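Local coordinates for DUF5012 domain-containing protein (Bacteroides thetaiotaomicron, PDB 5FQ8) that is an uncharacterised lipoprotein, probably held at the cell surface, that joins an Ig-like domain to a second, all-beta C-terminal domain, at residues P62-L67 against T84-D89. Residues are numbered along the deposited sequence; the frame is centred on the assembly and turned at random.
Sequences PGIYNL and TVYVAD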
loop_
_atom_site.group_PDB
_atom_site.type_symbol
_atom_site.label_atom_id
_atom_site.label_comp_id
_atom_site.label_asym_id
_atom_site.label_seq_id
_atom_site.Cartn_x
_atom_site.Cartn_y
_atom_site.Cartn_z
ATOM N N PRO G 62 54.545 2.845 -57.466
ATOM C CA PRO G 62 54.394 2.286 -56.120
ATOM C C PRO G 62 54.235 3.373 -55.071
ATOM O O PRO G 62 54.749 4.483 -55.212
ATOM C CB PRO G 62 55.691 1.501 -55.922
ATOM C CG PRO G 62 56.103 1.124 -57.302
ATOM C CD PRO G 62 55.695 2.269 -58.180
ATOM N N GLY G 63 53.494 3.046 -54.023
ATOM C CA GLY G 63 53.289 3.963 -52.922
ATOM C C GLY G 63 51.964 3.698 -52.231
ATOM O O GLY G 63 51.354 2.645 -52.402
ATOM N N ILE G 64 51.542 4.683 -51.441
ATOM C CA ILE G 64 50.297 4.628 -50.684
ATOM C C ILE G 64 49.336 5.661 -51.250
ATOM O O ILE G 64 49.676 6.846 -51.359
ATOM C CB ILE G 64 50.531 4.879 -49.189
ATOM C CG1 ILE G 64 51.612 3.949 -48.653
ATOM C CG2 ILE G 64 49.246 4.674 -48.424
ATOM C CD1 ILE G 64 51.873 4.139 -47.178
ATOM N N TYR G 65 48.129 5.215 -51.586
ATOM C CA TYR G 65 47.098 6.070 -52.152
ATOM C C TYR G 65 45.863 5.983 -51.276
ATOM O O TYR G 65 45.354 4.886 -51.028
ATOM C CB TYR G 65 46.781 5.660 -53.587
ATOM C CG TYR G 65 47.944 5.836 -54.515
ATOM C CD1 TYR G 65 48.229 7.072 -55.074
ATOM C CD2 TYR G 65 48.778 4.775 -54.813
ATOM C CE1 TYR G 65 49.299 7.241 -55.917
ATOM C CE2 TYR G 65 49.855 4.935 -55.657
ATOM C CZ TYR G 65 50.109 6.169 -56.204
ATOM O OH TYR G 65 51.183 6.328 -57.043
ATOM N N ASN G 66 45.392 7.136 -50.805
ATOM C CA ASN G 66 44.191 7.230 -49.985
ATOM C C ASN G 66 43.042 7.804 -50.802
ATOM O O ASN G 66 43.201 8.837 -51.461
ATOM C CB ASN G 66 44.432 8.107 -48.759
ATOM C CG ASN G 66 45.371 7.476 -47.774
ATOM O OD1 ASN G 66 44.944 6.804 -46.843
ATOM N ND2 ASN G 66 46.664 7.690 -47.968
ATOM N N LEU G 67 41.891 7.141 -50.746
ATOM C CA LEU G 67 40.669 7.605 -51.385
ATOM C C LEU G 67 39.649 7.908 -50.305
ATOM O O LEU G 67 39.456 7.104 -49.393
ATOM C CB LEU G 67 40.120 6.562 -52.344
ATOM C CG LEU G 67 41.032 6.047 -53.446
ATOM C CD1 LEU G 67 40.773 4.577 -53.661
ATOM C CD2 LEU G 67 40.773 6.803 -54.718
ATOM N N THR G 84 42.130 2.736 -48.375
ATOM C CA THR G 84 43.554 2.910 -48.623
ATOM C C THR G 84 44.063 1.828 -49.563
ATOM O O THR G 84 43.888 0.638 -49.290
ATOM C CB THR G 84 44.334 2.855 -47.316
ATOM O OG1 THR G 84 43.737 3.741 -46.367
ATOM C CG2 THR G 84 45.761 3.268 -47.558
ATOM N N VAL G 85 44.710 2.235 -50.649
ATOM C CA VAL G 85 45.197 1.313 -51.664
ATOM C C VAL G 85 46.712 1.394 -51.703
ATOM O O VAL G 85 47.269 2.489 -51.812
ATOM C CB VAL G 85 44.600 1.629 -53.045
ATOM C CG1 VAL G 85 45.234 0.764 -54.097
ATOM C CG2 VAL G 85 43.116 1.408 -53.024
ATOM N N TYR G 86 47.371 0.238 -51.622
ATOM C CA TYR G 86 48.823 0.134 -51.617
ATOM C C TYR G 86 49.319 -0.551 -52.886
ATOM O O TYR G 86 48.682 -1.469 -53.406
ATOM C CB TYR G 86 49.317 -0.650 -50.402
ATOM C CG TYR G 86 48.850 -0.137 -49.061
ATOM C CD1 TYR G 86 47.637 -0.545 -48.525
ATOM C CD2 TYR G 86 49.639 0.724 -48.312
ATOM C CE1 TYR G 86 47.212 -0.095 -47.291
ATOM C CE2 TYR G 86 49.223 1.179 -47.077
ATOM C CZ TYR G 86 48.008 0.766 -46.573
ATOM O OH TYR G 86 47.585 1.212 -45.347
ATOM N N VAL G 87 50.482 -0.117 -53.367
ATOM C CA VAL G 87 51.037 -0.582 -54.634
ATOM C C VAL G 87 52.418 -1.181 -54.393
ATOM O O VAL G 87 53.260 -0.561 -53.735
ATOM C CB VAL G 87 51.113 0.561 -55.661
ATOM C CG1 VAL G 87 51.458 0.016 -57.023
ATOM C CG2 VAL G 87 49.807 1.289 -55.717
ATOM N N ALA G 88 52.660 -2.367 -54.956
ATOM C CA ALA G 88 53.925 -3.068 -54.773
ATOM C C ALA G 88 54.970 -2.574 -55.770
ATOM O O ALA G 88 54.760 -1.605 -56.499
ATOM C CB ALA G 88 53.710 -4.570 -54.887
ATOM N N ASP G 89 56.118 -3.243 -55.811
ATOM C CA ASP G 89 57.239 -2.819 -56.632
ATOM C C ASP G 89 57.455 -3.678 -57.866
ATOM O O ASP G 89 58.286 -3.309 -58.708
ATOM C CB ASP G 89 58.527 -2.824 -55.796
ATOM C CG ASP G 89 59.712 -2.217 -56.528
ATOM O OD1 ASP G 89 59.866 -0.984 -56.479
ATOM O OD2 ASP G 89 60.481 -2.977 -57.151
#
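The ring of Y65 turns one edge to V87: CG2 of V87 lies near the ring plane, 3.6 Å from CE2, and the carbonyl O of V85 sits near that plane too. I64 CG2 approaches the ring of Y86 obliquely, 3.7 Å from CE2, and the two side chains run alongside each other in the same direction. Both rings belong to one antiparallel beta hairpin, strands 63-72 and 78-87 of the Ig-like domain, whose short segments here run at 160° to each other. Strand 24-27 flanks 78-87 on its other side.

Y65 and V85 form a hydrogen-bonded pair: Y65 N donates to V85 O at 2.9 Å, and V85 N returns a straighter bond (173° at the hydrogen) to Y65 O; V87 N also bonds to G63 O. The two faces differ. Y65, V85 and V87 share one with L67, whose CD1 reaches V85 CG2, and V57 and F33 add to this apolar layer; the Y65 hydroxyl is bonded to T61 O. I64 and Y86 share the other and also touch Y132, on strand 130-133 of the sheet that follows, so this end of the hairpin packs against the C-terminal domain. I64 has CG2 anti to its N and CG1 beside it (chi1 -52°), and both branches reach the Y86 ring. Farther along that face, N66 and T84 stand side by side, joined by a weak hydrogen bond from T84 OG1 to N66 OD1, 3.3 Å long.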